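Local structure of tryptophan--tRNA ligase (Aeropyrum pernix, 3A04) at residues D59-A64 with E237-A242; R67-A72 with Y207-V212; K278-L283 with E336-A341. The protein catalyses the ATP-dependent attachment of L-tryptophan to tRNA(Trp), releasing AMP and diphosphate. All blocks are in the same frame, centred on the assembly; numbering follows the deposited sequence.

Interaction 1: D59-A64 with E237-A242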
ATOM      1  N   ASP A  59      18.214  18.035 -18.540  1.00 35.46           N
ATOM      2  CA  ASP A  59      18.616  17.946 -19.978  1.00 38.14           C
ATOM      3  C   ASP A  59      17.864  16.902 -20.812  1.00 38.36           C
ATOM      4  O   ASP A  59      17.350  17.206 -21.913  1.00 37.47           O
ATOM      5  CB  ASP A  59      20.131  17.742 -20.106  1.00 39.48           C
ATOM      6  CG  ASP A  59      20.641  16.504 -19.379  1.00 43.08           C
ATOM      7  OD1 ASP A  59      20.043  16.050 -18.401  1.00 42.25           O
ATOM      8  OD2 ASP A  59      21.720  16.002 -19.772  1.00 46.74           O
ATOM      9  N   LYS A  60      17.736  15.695 -20.265  1.00 37.10           N
ATOM     10  CA  LYS A  60      16.961  14.630 -20.954  1.00 37.68           C
ATOM     11  C   LYS A  60      15.528  15.082 -21.144  1.00 36.76           C
ATOM     12  O   LYS A  60      14.912  14.816 -22.186  1.00 35.50           O
ATOM     13  CB  LYS A  60      17.001  13.324 -20.111  1.00 37.98           C
ATOM     14  CG  LYS A  60      18.429  12.704 -20.017  1.00 41.48           C
ATOM     15  CD  LYS A  60      18.519  11.536 -19.042  1.00 47.72           C
ATOM     16  CE  LYS A  60      17.765  10.262 -19.474  1.00 57.24           C
ATOM     17  NZ  LYS A  60      17.783   9.141 -18.389  1.00 60.29           N
ATOM     18  N   ILE A  61      14.976  15.809 -20.134  1.00 34.69           N
ATOM     19  CA  ILE A  61      13.572  16.262 -20.285  1.00 32.66           C
ATOM     20  C   ILE A  61      13.441  17.220 -21.450  1.00 33.58           C
ATOM     21  O   ILE A  61      12.509  17.126 -22.237  1.00 33.39           O
ATOM     22  CB  ILE A  61      13.092  17.037 -19.003  1.00 33.05           C
ATOM     23  CG1 ILE A  61      13.357  16.208 -17.757  1.00 31.28           C
ATOM     24  CG2 ILE A  61      11.592  17.429 -19.169  1.00 33.59           C
ATOM     25  CD1 ILE A  61      12.494  14.840 -17.795  1.00 28.88           C
ATOM     26  N   LEU A  62      14.360  18.183 -21.500  1.00 32.63           N
ATOM     27  CA  LEU A  62      14.295  19.283 -22.440  1.00 36.02           C
ATOM     28  C   LEU A  62      14.566  18.676 -23.857  1.00 36.30           C
ATOM     29  O   LEU A  62      13.930  19.088 -24.858  1.00 38.20           O
ATOM     30  CB  LEU A  62      15.392  20.327 -22.047  1.00 35.07           C
ATOM     31  CG  LEU A  62      14.968  21.194 -20.807  1.00 39.67           C
ATOM     32  CD1 LEU A  62      16.135  22.122 -20.324  1.00 35.50           C
ATOM     33  CD2 LEU A  62      13.664  21.991 -21.036  1.00 37.16           C
ATOM     34  N   GLU A  63      15.425  17.642 -23.893  1.00 36.53           N
ATOM     35  CA  GLU A  63      15.688  16.933 -25.205  1.00 38.05           C
ATOM     36  C   GLU A  63      14.393  16.316 -25.694  1.00 36.71           C
ATOM     37  O   GLU A  63      13.978  16.493 -26.896  1.00 35.08           O
ATOM     38  CB  GLU A  63      16.831  15.887 -25.069  1.00 38.94           C
ATOM     39  CG  GLU A  63      18.276  16.523 -25.146  1.00 47.93           C
ATOM     40  CD  GLU A  63      19.441  15.674 -24.573  1.00 58.01           C
ATOM     41  OE1 GLU A  63      19.233  14.532 -24.079  1.00 61.18           O
ATOM     42  OE2 GLU A  63      20.607  16.166 -24.600  1.00 61.14           O
ATOM     43  N   ALA A  64      13.711  15.590 -24.801  1.00 34.73           N
ATOM     44  CA  ALA A  64      12.375  15.063 -25.230  1.00 34.74           C
ATOM     45  C   ALA A  64      11.407  16.147 -25.697  1.00 36.02           C
ATOM     46  O   ALA A  64      10.705  16.040 -26.778  1.00 35.64           O
ATOM     47  CB  ALA A  64      11.745  14.255 -24.084  1.00 33.76           C
ATOM     48  N   GLU A 237       8.373  -0.711 -17.327  1.00 32.80           N
ATOM     49  CA  GLU A 237       9.540   0.047 -17.779  1.00 35.21           C
ATOM     50  C   GLU A 237       9.340   1.544 -17.365  1.00 35.12           C
ATOM     51  O   GLU A 237       8.375   2.216 -17.806  1.00 34.70           O
ATOM     52  CB  GLU A 237       9.657  -0.097 -19.328  1.00 36.36           C
ATOM     53  CG  GLU A 237       9.977  -1.590 -19.799  1.00 40.26           C
ATOM     54  CD  GLU A 237      10.977  -2.343 -18.880  1.00 43.59           C
ATOM     55  OE1 GLU A 237      12.161  -1.966 -18.829  1.00 46.44           O
ATOM     56  OE2 GLU A 237      10.576  -3.334 -18.194  1.00 47.16           O
ATOM     57  N   LEU A 238      10.211   2.013 -16.502  1.00 32.13           N
ATOM     58  CA  LEU A 238      10.123   3.366 -15.920  1.00 32.61           C
ATOM     59  C   LEU A 238      11.422   4.070 -16.157  1.00 33.22           C
ATOM     60  O   LEU A 238      12.489   3.482 -16.067  1.00 35.37           O
ATOM     61  CB  LEU A 238       9.848   3.284 -14.420  1.00 30.73           C
ATOM     62  CG  LEU A 238       8.528   2.583 -14.037  1.00 32.77           C
ATOM     63  CD1 LEU A 238       8.464   2.227 -12.529  1.00 31.05           C
ATOM     64  CD2 LEU A 238       7.268   3.410 -14.496  1.00 29.48           C
ATOM     65  N   GLU A 239      11.332   5.353 -16.460  1.00 33.88           N
ATOM     66  CA  GLU A 239      12.502   6.195 -16.544  1.00 31.25           C
ATOM     67  C   GLU A 239      12.802   6.836 -15.162  1.00 31.98           C
ATOM     68  O   GLU A 239      11.872   7.191 -14.333  1.00 29.53           O
ATOM     69  CB  GLU A 239      12.315   7.246 -17.683  1.00 31.34           C
ATOM     70  CG  GLU A 239      13.476   8.383 -17.670  1.00 37.92           C
ATOM     71  CD  GLU A 239      13.610   9.273 -18.946  1.00 48.07           C
ATOM     72  OE1 GLU A 239      13.933   8.642 -19.984  1.00 51.07           O
ATOM     73  OE2 GLU A 239      13.447  10.592 -18.917  1.00 46.98           O
ATOM     74  N   ARG A 240      14.097   7.025 -14.905  1.00 29.51           N
ATOM     75  CA  ARG A 240      14.542   7.717 -13.704  1.00 31.29           C
ATOM     76  C   ARG A 240      14.040   9.199 -13.751  1.00 30.89           C
ATOM     77  O   ARG A 240      14.173   9.862 -14.775  1.00 30.24           O
ATOM     78  CB  ARG A 240      16.082   7.692 -13.644  1.00 30.17           C
ATOM     79  CG  ARG A 240      16.596   6.283 -13.252  1.00 30.80           C
ATOM     80  CD  ARG A 240      18.173   6.278 -13.094  1.00 31.41           C
ATOM     81  NE  ARG A 240      18.820   6.562 -14.367  1.00 38.91           N
ATOM     82  CZ  ARG A 240      19.023   5.695 -15.373  1.00 43.43           C
ATOM     83  NH1 ARG A 240      18.679   4.397 -15.257  1.00 39.31           N
ATOM     84  NH2 ARG A 240      19.623   6.132 -16.503  1.00 38.64           N
ATOM     85  N   PRO A 241      13.380   9.677 -12.683  1.00 29.48           N
ATOM     86  CA  PRO A 241      12.887  11.077 -12.792  1.00 28.92           C
ATOM     87  C   PRO A 241      14.001  12.108 -12.703  1.00 30.05           C
ATOM     88  O   PRO A 241      14.947  11.935 -11.948  1.00 29.59           O
ATOM     89  CB  PRO A 241      11.972  11.230 -11.559  1.00 28.72           C
ATOM     90  CG  PRO A 241      12.504  10.080 -10.565  1.00 28.63           C
ATOM     91  CD  PRO A 241      12.775   8.947 -11.568  1.00 27.61           C
ATOM     92  N   ALA A 242      13.845  13.173 -13.459  1.00 29.99           N
ATOM     93  CA  ALA A 242      14.716  14.367 -13.393  1.00 29.32           C
ATOM     94  C   ALA A 242      14.288  15.275 -12.231  1.00 28.67           C
ATOM     95  O   ALA A 242      13.234  15.068 -11.662  1.00 27.28           O
ATOM     96  CB  ALA A 242      14.665  15.126 -14.732  1.00 26.26           C
TER
HETATM   97  O   HOH W   1      16.453  10.299 -16.137  1.00 48.14           O
HETATM   98  O   HOH W   2      18.861   9.071 -15.907  1.00 54.92           O

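Interaction 2: R67-A72 with Y207-V212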
ATOM      1  N   ARG A  67      12.025  17.505 -29.261  1.00 41.40           N
ATOM      2  CA  ARG A  67      11.677  16.702 -30.415  1.00 41.88           C
ATOM      3  C   ARG A  67      10.192  16.525 -30.463  1.00 43.29           C
ATOM      4  O   ARG A  67       9.694  15.807 -31.350  1.00 44.24           O
ATOM      5  CB  ARG A  67      12.375  15.354 -30.451  1.00 42.02           C
ATOM      6  CG  ARG A  67      12.187  14.462 -29.232  1.00 42.93           C
ATOM      7  CD  ARG A  67      12.700  13.029 -29.571  1.00 39.90           C
ATOM      8  NE  ARG A  67      12.737  12.238 -28.358  1.00 41.78           N
ATOM      9  CZ  ARG A  67      13.778  12.151 -27.547  1.00 41.14           C
ATOM     10  NH1 ARG A  67      14.897  12.780 -27.843  1.00 38.56           N
ATOM     11  NH2 ARG A  67      13.677  11.434 -26.420  1.00 42.70           N
ATOM     12  N   GLY A  68       9.473  17.159 -29.504  1.00 40.58           N
ATOM     13  CA  GLY A  68       8.020  17.270 -29.625  1.00 39.10           C
ATOM     14  C   GLY A  68       7.250  16.358 -28.688  1.00 38.95           C
ATOM     15  O   GLY A  68       5.994  16.262 -28.793  1.00 39.52           O
ATOM     16  N   GLU A  69       7.952  15.705 -27.772  1.00 37.52           N
ATOM     17  CA  GLU A  69       7.247  14.801 -26.817  1.00 38.88           C
ATOM     18  C   GLU A  69       6.519  15.691 -25.723  1.00 37.73           C
ATOM     19  O   GLU A  69       7.065  16.764 -25.388  1.00 38.24           O
ATOM     20  CB  GLU A  69       8.251  13.781 -26.166  1.00 38.73           C
ATOM     21  CG  GLU A  69       8.583  12.434 -26.990  1.00 38.96           C
ATOM     22  CD  GLU A  69       9.634  11.456 -26.347  1.00 37.30           C
ATOM     23  OE1 GLU A  69       9.412  10.401 -25.710  1.00 21.24           O
ATOM     24  OE2 GLU A  69      10.782  11.701 -26.590  1.00 40.89           O
ATOM     25  N   ARG A  70       5.335  15.305 -25.231  1.00 35.95           N
ATOM     26  CA  ARG A  70       4.731  16.099 -24.108  1.00 38.07           C
ATOM     27  C   ARG A  70       5.497  15.668 -22.832  1.00 36.47           C
ATOM     28  O   ARG A  70       5.713  14.452 -22.642  1.00 36.27           O
ATOM     29  CB  ARG A  70       3.220  15.915 -23.957  1.00 39.72           C
ATOM     30  CG  ARG A  70       2.560  16.970 -22.958  1.00 43.56           C
ATOM     31  CD  ARG A  70       2.435  18.399 -23.489  1.00 50.00           C
ATOM     32  NE  ARG A  70       1.805  19.356 -22.545  1.00 52.08           N
ATOM     33  CZ  ARG A  70       0.587  19.225 -21.989  1.00 51.95           C
ATOM     34  NH1 ARG A  70      -0.174  18.126 -22.205  1.00 52.73           N
ATOM     35  NH2 ARG A  70       0.152  20.160 -21.152  1.00 45.80           N
ATOM     36  N   VAL A  71       6.003  16.644 -22.050  1.00 33.70           N
ATOM     37  CA  VAL A  71       6.815  16.392 -20.805  1.00 32.90           C
ATOM     38  C   VAL A  71       6.007  16.867 -19.584  1.00 32.12           C
ATOM     39  O   VAL A  71       5.049  17.606 -19.774  1.00 31.20           O
ATOM     40  CB  VAL A  71       8.212  17.011 -20.803  1.00 33.18           C
ATOM     41  CG1 VAL A  71       9.099  16.299 -21.804  1.00 37.79           C
ATOM     42  CG2 VAL A  71       8.242  18.597 -21.101  1.00 31.27           C
ATOM     43  N   ALA A  72       6.370  16.429 -18.379  1.00 30.56           N
ATOM     44  CA  ALA A  72       5.539  16.682 -17.196  1.00 28.28           C
ATOM     45  C   ALA A  72       6.376  17.146 -16.014  1.00 26.61           C
ATOM     46  O   ALA A  72       7.575  16.919 -15.951  1.00 26.93           O
ATOM     47  CB  ALA A  72       4.697  15.414 -16.790  1.00 28.41           C
ATOM     48  N   TYR A 207       3.550   9.709 -19.424  1.00 27.48           N
ATOM     49  CA  TYR A 207       4.559  10.763 -19.361  1.00 28.93           C
ATOM     50  C   TYR A 207       5.880  10.227 -18.809  1.00 28.95           C
ATOM     51  O   TYR A 207       6.175  10.204 -17.592  1.00 25.97           O
ATOM     52  CB  TYR A 207       4.089  12.008 -18.561  1.00 27.14           C
ATOM     53  CG  TYR A 207       2.895  12.740 -19.148  1.00 29.32           C
ATOM     54  CD1 TYR A 207       3.076  13.833 -20.029  1.00 31.74           C
ATOM     55  CD2 TYR A 207       1.615  12.435 -18.742  1.00 28.15           C
ATOM     56  CE1 TYR A 207       1.969  14.522 -20.545  1.00 31.78           C
ATOM     57  CE2 TYR A 207       0.503  13.139 -19.264  1.00 29.25           C
ATOM     58  CZ  TYR A 207       0.719  14.165 -20.170  1.00 34.30           C
ATOM     59  OH  TYR A 207      -0.359  14.869 -20.697  1.00 34.78           O
ATOM     60  N   ARG A 208       6.680   9.719 -19.711  1.00 29.17           N
ATOM     61  CA  ARG A 208       7.880   9.104 -19.279  1.00 29.05           C
ATOM     62  C   ARG A 208       8.893  10.138 -18.766  1.00 29.63           C
ATOM     63  O   ARG A 208       9.696   9.861 -17.850  1.00 28.21           O
ATOM     64  CB  ARG A 208       8.499   8.375 -20.511  1.00 30.33           C
ATOM     65  CG  ARG A 208      10.002   8.186 -20.282  1.00 33.68           C
ATOM     66  CD  ARG A 208      10.558   7.203 -21.317  1.00 42.43           C
ATOM     67  NE  ARG A 208      10.006   5.846 -21.117  1.00 40.43           N
ATOM     68  CZ  ARG A 208      10.286   4.876 -21.986  1.00 45.98           C
ATOM     69  NH1 ARG A 208      11.032   5.164 -23.082  1.00 43.61           N
ATOM     70  NH2 ARG A 208       9.830   3.664 -21.772  1.00 47.27           N
ATOM     71  N   HIS A 209       8.848  11.330 -19.335  1.00 28.98           N
ATOM     72  CA  HIS A 209       9.839  12.337 -18.970  1.00 29.43           C
ATOM     73  C   HIS A 209       9.193  13.305 -17.926  1.00 30.53           C
ATOM     74  O   HIS A 209       8.334  14.116 -18.292  1.00 29.20           O
ATOM     75  CB  HIS A 209      10.219  13.049 -20.239  1.00 30.13           C
ATOM     76  CG  HIS A 209      10.751  12.119 -21.287  1.00 31.69           C
ATOM     77  ND1 HIS A 209      11.974  11.508 -21.135  1.00 30.55           N
ATOM     78  CD2 HIS A 209      10.220  11.623 -22.434  1.00 30.51           C
ATOM     79  CE1 HIS A 209      12.194  10.683 -22.146  1.00 37.19           C
ATOM     80  NE2 HIS A 209      11.142  10.707 -22.931  1.00 32.95           N
ATOM     81  N   VAL A 210       9.604  13.191 -16.672  1.00 29.86           N
ATOM     82  CA  VAL A 210       8.960  13.950 -15.583  1.00 31.44           C
ATOM     83  C   VAL A 210      10.052  14.644 -14.803  1.00 29.88           C
ATOM     84  O   VAL A 210      11.080  14.048 -14.524  1.00 30.04           O
ATOM     85  CB  VAL A 210       8.317  13.000 -14.532  1.00 32.72           C
ATOM     86  CG1 VAL A 210       7.425  13.843 -13.501  1.00 33.98           C
ATOM     87  CG2 VAL A 210       7.514  11.990 -15.198  1.00 36.45           C
ATOM     88  N   VAL A 211       9.816  15.895 -14.389  1.00 29.28           N
ATOM     89  CA  VAL A 211      10.813  16.568 -13.577  1.00 27.38           C
ATOM     90  C   VAL A 211      10.139  16.887 -12.252  1.00 27.37           C
ATOM     91  O   VAL A 211       8.920  17.098 -12.193  1.00 25.81           O
ATOM     92  CB  VAL A 211      11.380  17.868 -14.305  1.00 27.94           C
ATOM     93  CG1 VAL A 211      10.199  18.954 -14.659  1.00 24.70           C
ATOM     94  CG2 VAL A 211      12.545  18.493 -13.457  1.00 26.77           C
ATOM     95  N   VAL A 212      10.894  16.836 -11.155  1.00 26.85           N
ATOM     96  CA  VAL A 212      10.336  17.117  -9.834  1.00 26.95           C
ATOM     97  C   VAL A 212      11.156  18.260  -9.234  1.00 28.54           C
ATOM     98  O   VAL A 212      12.414  18.122  -9.069  1.00 28.12           O
ATOM     99  CB  VAL A 212      10.499  15.898  -8.931  1.00 27.62           C
ATOM    100  CG1 VAL A 212       9.826  16.084  -7.526  1.00 30.54           C
ATOM    101  CG2 VAL A 212       9.883  14.585  -9.635  1.00 31.15           C
TER
HETATM  102  O   HOH W   3       6.769  12.407 -21.061  1.00 35.43           O

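Interaction 3: K278-L283 with E336-A341. With SF4 (iron/sulfur cluster), chain B.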
ATOM      1  N   LYS A 278       3.838  41.127  10.458  1.00 35.91           N
ATOM      2  CA  LYS A 278       4.842  40.073  10.339  1.00 36.00           C
ATOM      3  C   LYS A 278       6.019  40.558   9.534  1.00 35.20           C
ATOM      4  O   LYS A 278       7.189  40.270   9.877  1.00 35.90           O
ATOM      5  CB  LYS A 278       4.236  38.837   9.635  1.00 34.13           C
ATOM      6  CG  LYS A 278       3.172  38.169  10.429  1.00 35.22           C
ATOM      7  CD  LYS A 278       2.749  36.835   9.687  1.00 30.77           C
ATOM      8  CE  LYS A 278       1.834  35.990  10.577  1.00 34.72           C
ATOM      9  NZ  LYS A 278       1.226  34.916   9.677  1.00 38.31           N
ATOM     10  N   LEU A 279       5.751  41.232   8.415  1.00 33.14           N
ATOM     11  CA  LEU A 279       6.888  41.745   7.638  1.00 35.20           C
ATOM     12  C   LEU A 279       7.732  42.742   8.460  1.00 36.39           C
ATOM     13  O   LEU A 279       8.990  42.764   8.397  1.00 36.55           O
ATOM     14  CB  LEU A 279       6.392  42.456   6.350  1.00 34.86           C
ATOM     15  CG  LEU A 279       7.462  42.851   5.304  1.00 35.22           C
ATOM     16  CD1 LEU A 279       8.243  41.625   4.836  1.00 38.00           C
ATOM     17  CD2 LEU A 279       6.777  43.343   4.027  1.00 36.42           C
ATOM     18  N   PHE A 280       7.048  43.619   9.204  1.00 36.80           N
ATOM     19  CA  PHE A 280       7.812  44.633   9.945  1.00 37.64           C
ATOM     20  C   PHE A 280       8.614  44.089  11.138  1.00 39.14           C
ATOM     21  O   PHE A 280       9.607  44.682  11.574  1.00 38.75           O
ATOM     22  CB  PHE A 280       6.928  45.837  10.353  1.00 36.40           C
ATOM     23  CG  PHE A 280       6.946  46.933   9.305  1.00 35.50           C
ATOM     24  CD1 PHE A 280       6.188  46.806   8.155  1.00 32.53           C
ATOM     25  CD2 PHE A 280       7.745  48.051   9.451  1.00 39.59           C
ATOM     26  CE1 PHE A 280       6.188  47.811   7.123  1.00 33.85           C
ATOM     27  CE2 PHE A 280       7.764  49.077   8.438  1.00 38.47           C
ATOM     28  CZ  PHE A 280       6.963  48.941   7.287  1.00 35.70           C
ATOM     29  N   ARG A 281       8.225  42.918  11.585  1.00 39.27           N
ATOM     30  CA  ARG A 281       8.974  42.215  12.591  1.00 41.33           C
ATOM     31  C   ARG A 281      10.073  41.340  12.083  1.00 41.31           C
ATOM     32  O   ARG A 281      10.768  40.736  12.893  1.00 41.05           O
ATOM     33  CB  ARG A 281       7.998  41.366  13.428  1.00 40.64           C
ATOM     34  CG  ARG A 281       7.271  42.302  14.355  1.00 47.12           C
ATOM     35  CD  ARG A 281       6.046  41.661  14.930  1.00 53.52           C
ATOM     36  NE  ARG A 281       5.229  42.727  15.494  1.00 61.21           N
ATOM     37  CZ  ARG A 281       3.923  42.604  15.732  1.00 65.66           C
ATOM     38  NH1 ARG A 281       3.306  41.449  15.454  1.00 65.12           N
ATOM     39  NH2 ARG A 281       3.245  43.633  16.233  1.00 67.27           N
ATOM     40  N   ALA A 282      10.218  41.212  10.754  1.00 40.16           N
ATOM     41  CA  ALA A 282      11.260  40.315  10.177  1.00 38.91           C
ATOM     42  C   ALA A 282      12.691  40.688  10.605  1.00 40.60           C
ATOM     43  O   ALA A 282      13.043  41.881  10.676  1.00 37.66           O
ATOM     44  CB  ALA A 282      11.217  40.310   8.623  1.00 38.29           C
ATOM     45  N   LEU A 283      13.532  39.672  10.798  1.00 40.43           N
ATOM     46  CA  LEU A 283      14.977  39.907  10.938  1.00 42.96           C
ATOM     47  C   LEU A 283      15.647  40.452   9.661  1.00 43.85           C
ATOM     48  O   LEU A 283      15.392  39.983   8.517  1.00 43.55           O
ATOM     49  CB  LEU A 283      15.681  38.624  11.420  1.00 44.18           C
ATOM     50  CG  LEU A 283      15.066  38.034  12.705  1.00 45.53           C
ATOM     51  CD1 LEU A 283      15.872  36.866  13.313  1.00 46.61           C
ATOM     52  CD2 LEU A 283      14.809  39.094  13.766  1.00 50.27           C
ATOM     53  N   GLU A 336      12.539  51.947   5.901  1.00 44.21           N
ATOM     54  CA  GLU A 336      11.998  52.327   4.588  1.00 44.51           C
ATOM     55  C   GLU A 336      12.028  51.131   3.638  1.00 41.95           C
ATOM     56  O   GLU A 336      11.157  50.996   2.783  1.00 40.79           O
ATOM     57  CB  GLU A 336      12.746  53.497   3.955  1.00 46.21           C
ATOM     58  CG  GLU A 336      14.231  53.444   4.049  1.00 53.43           C
ATOM     59  CD  GLU A 336      14.896  54.791   3.621  1.00 62.66           C
ATOM     60  OE1 GLU A 336      14.620  55.247   2.440  1.00 62.51           O
ATOM     61  OE2 GLU A 336      15.666  55.356   4.472  1.00 57.92           O
ATOM     62  N   CYS A 337      13.074  50.333   3.756  1.00 39.21           N
ATOM     63  CA  CYS A 337      13.177  49.102   3.016  1.00 39.05           C
ATOM     64  C   CYS A 337      11.993  48.145   3.248  1.00 38.12           C
ATOM     65  O   CYS A 337      11.471  47.579   2.291  1.00 37.45           O
ATOM     66  CB  CYS A 337      14.455  48.431   3.382  1.00 39.34           C
ATOM     67  SG  CYS A 337      14.997  47.223   2.151  1.00 41.02           S
ATOM     68  N   LYS A 338      11.585  48.001   4.518  1.00 35.97           N
ATOM     69  CA  LYS A 338      10.410  47.241   4.886  1.00 35.96           C
ATOM     70  C   LYS A 338       9.158  47.840   4.339  1.00 35.26           C
ATOM     71  O   LYS A 338       8.312  47.103   3.889  1.00 32.23           O
ATOM     72  CB  LYS A 338      10.253  47.126   6.415  1.00 35.40           C
ATOM     73  CG  LYS A 338      11.324  46.148   6.986  1.00 38.48           C
ATOM     74  CD  LYS A 338      11.317  46.116   8.532  1.00 39.50           C
ATOM     75  CE  LYS A 338      12.045  44.791   9.044  1.00 41.37           C
ATOM     76  NZ  LYS A 338      12.151  44.770  10.539  1.00 42.15           N
ATOM     77  N   GLN A 339       8.990  49.175   4.398  1.00 33.13           N
ATOM     78  CA  GLN A 339       7.737  49.683   3.848  1.00 33.04           C
ATOM     79  C   GLN A 339       7.728  49.498   2.306  1.00 31.15           C
ATOM     80  O   GLN A 339       6.683  49.200   1.747  1.00 31.35           O
ATOM     81  CB  GLN A 339       7.477  51.170   4.290  1.00 35.28           C
ATOM     82  CG  GLN A 339       6.312  51.845   3.576  1.00 35.16           C
ATOM     83  CD  GLN A 339       4.936  51.314   3.880  1.00 43.13           C
ATOM     84  OE1 GLN A 339       4.700  50.491   4.817  1.00 44.78           O
ATOM     85  NE2 GLN A 339       3.982  51.815   3.109  1.00 45.25           N
ATOM     86  N   ILE A 340       8.867  49.637   1.620  1.00 29.79           N
ATOM     87  CA  ILE A 340       8.923  49.371   0.174  1.00 30.37           C
ATOM     88  C   ILE A 340       8.468  47.894  -0.158  1.00 30.33           C
ATOM     89  O   ILE A 340       7.647  47.623  -1.060  1.00 30.40           O
ATOM     90  CB  ILE A 340      10.368  49.630  -0.364  1.00 30.43           C
ATOM     91  CG1 ILE A 340      10.685  51.155  -0.544  1.00 31.55           C
ATOM     92  CG2 ILE A 340      10.602  49.032  -1.814  1.00 31.72           C
ATOM     93  CD1 ILE A 340      12.346  51.377  -0.707  1.00 32.35           C
ATOM     94  N   ALA A 341       9.004  46.963   0.595  1.00 29.88           N
ATOM     95  CA  ALA A 341       8.643  45.531   0.411  1.00 30.57           C
ATOM     96  C   ALA A 341       7.171  45.385   0.778  1.00 30.19           C
ATOM     97  O   ALA A 341       6.443  44.706   0.060  1.00 30.64           O
ATOM     98  CB  ALA A 341       9.490  44.720   1.314  1.00 30.98           C
TER
HETATM   99 FE1  SF4 B 373      16.673  46.416   3.463  1.00 44.72          FE
HETATM  100 FE2  SF4 B 373      19.388  46.252   3.842  1.00 49.29          FE
HETATM  101 FE3  SF4 B 373      17.699  46.611   5.978  1.00 48.98          FE
HETATM  102 FE4  SF4 B 373      17.608  44.252   4.595  1.00 42.44          FE
HETATM  103  S1  SF4 B 373      19.455  45.149   5.809  1.00 48.71           S
HETATM  104  S2  SF4 B 373      15.819  45.449   5.304  1.00 44.89           S
HETATM  105  S3  SF4 B 373      18.054  44.864   2.498  1.00 44.89           S
HETATM  106  S4  SF4 B 373      18.122  48.120   4.259  1.00 46.17           S

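Interaction 1: D59-A64 with E237-A242
Ile61 and Ala242 make the closest approach between helix 58-66 and the segment 237-242, and Lys60 reaches over the same segment on the more exposed side. The Ile61 branch that does the touching is CG1, which lies beside the backbone N and anti to the carbonyl carbon (chi1 -52°). It meets the methyl CB of Ala242 at 3.5 Å, tighter than an ordinary carbon-carbon contact, and the terminal CD1 of Ile61 bears on the same CB at 3.8 Å.

Lys60 and Glu239 run past one another in opposite directions. The lysine chain kinks at chi3 (68°), and its NZ stays 4.2 Å from Glu239 OE1, too far for a salt bridge, although the opposite charges probably attract. The other carboxylate oxygen of Glu239 is engaged by His209. Against Arg240 the lysine slants across, with NZ 4.0 Å from NH2 and approaching the guanidinium at an oblique angle. Two waters lie between the two groups. Lys60 NZ donates to one water at 2.9 Å, which passes a hydrogen to the carbonyl O of Arg240, and to a second water at 2.7 Å, which also accepts from Arg240 NE. The second water thus takes N-H bonds from both positive groups, which probably tempers their repulsion, while Asp230 forms a salt bridge with the far nitrogen NH1 of Arg240.

The contact lays helix 58-66 beside the Rossmann-type sheet, at the start of strand 242-246, where Ala242 is joined by backbone bonds to Val210 and Val212 of the parallel strand 210-215. On other sides, Leu62 of the helix packs on Leu35 and Leu36 of helix 33-38, and Pro241 rests on Ile196 and Leu197 of helix 183-197.

Interaction 2: R67-A72 with Y207-V212
Ala72 is tied by two backbone hydrogen bonds that straddle Val210, as in a parallel beta bridge: its N donates to His209 O at 3.0 Å, nearly in line with that carbonyl, and its O accepts from Val211 N at 2.9 Å. Two residues before Ala72 a water replaces the direct bond, accepting from His209 N and donating to Arg70 O.

Beyond the backbone, Glu69 divides its carboxylate. OE2 forms a salt bridge with Arg67 NE (2.7 Å), whereas OE1 lies in the plane of the His209 ring, at its edge, and takes a weak bond from NE2 (3.3 Å, 131° at the hydrogen); carboxylate and ring stand nearly perpendicular. Together with Glu239, Glu69 may favour a protonated imidazole, an effect partly offset by the Arg67 guanidinium nearby. Exchanging Glu69 for an alanine would probably leave Arg67 NE and His209 NE2 without their shared carboxylate and set the arginine free to swing.

Arg70 lies alongside Tyr207, its CG at the ring edge 3.5 Å from CE1, and its guanidinium continues to Gly101 and Asp145. Ala72 CB packs on Tyr207 CB at 3.9 Å, and Val71 CG1 on His209 CB.

The contact opens the pairing of strands 72-77 and 210-215 among the parallel strands (242-246, 210-215, 72-77, 103-108, 147-150) of the Rossmann-type sheet of this synthetase class, with Ile61 and Ala64 of helix 58-66 packed against Val71 and His209.

Interaction 3: K278-L283 with E336-A341
This is a lysine-centred contact between two helices, in which Lys338 of the long helix 334-364 grips the C-terminal end of helix 272-280 and the turn that follows. The side chain is extended beyond CG, and this length carries NZ to two backbone carbonyls. It bonds Phe280 O at 2.7 Å from above the carbonyl plane, 49° out of it, and Ala282 O at 3.0 Å within the carbonyl plane. Phe280 O, at the C-terminal end of its helix, probably helps to stabilise the positive charge.

Nearer the backbone the same lysine packs on Phe280: CB sits over one face of the ring in a CH-pi contact, 3.9 Å from the centroid and 16° off its normal. The ring tip, CZ, comes to 3.5 Å from Gln339 N, and Gln339 OE1 lies 3.7 Å from CZ while accepting a bond from Arg276, which also makes a cation-pi contact with Phe280. One residue before Phe280, Leu279 CD2 packs on Ala341 CB at 4.1 Å.

Next to Lys338 along the helix, Cys337 faces the iron-sulfur cluster, its SG anti to the backbone N (chi1 -160°) and bound to iron FE1 at 2.3 Å. Cys303, Cys327 and Cys334 also belong to this pocket, consistent with the four-cysteine ligation of a cubane [4Fe-4S] cluster.

Interactions 1 and 2 are neighbours, their centres 7 Å apart, and both lie where helix 58-66 and the loop after it meet the interior strands 72-77, 210-215 and 242-246. His209 and Glu239 connect them directly through a side-chain hydrogen bond, and Ile61 CD1 packs on Val210 N. Each combines buried apolar packing with polar groups toward the exposed side, but interaction 2 adds strand pairing, whereas interaction 1 adds waters that bridge Lys60 and Arg240 to its Ile61-Ala242 packing. Interaction 3 lies on the opposite side of the chain's centre, its centre about 41 Å from that of interaction 2. There helices meet without a sheet, beside an iron-sulfur cluster. All three are only partly buried.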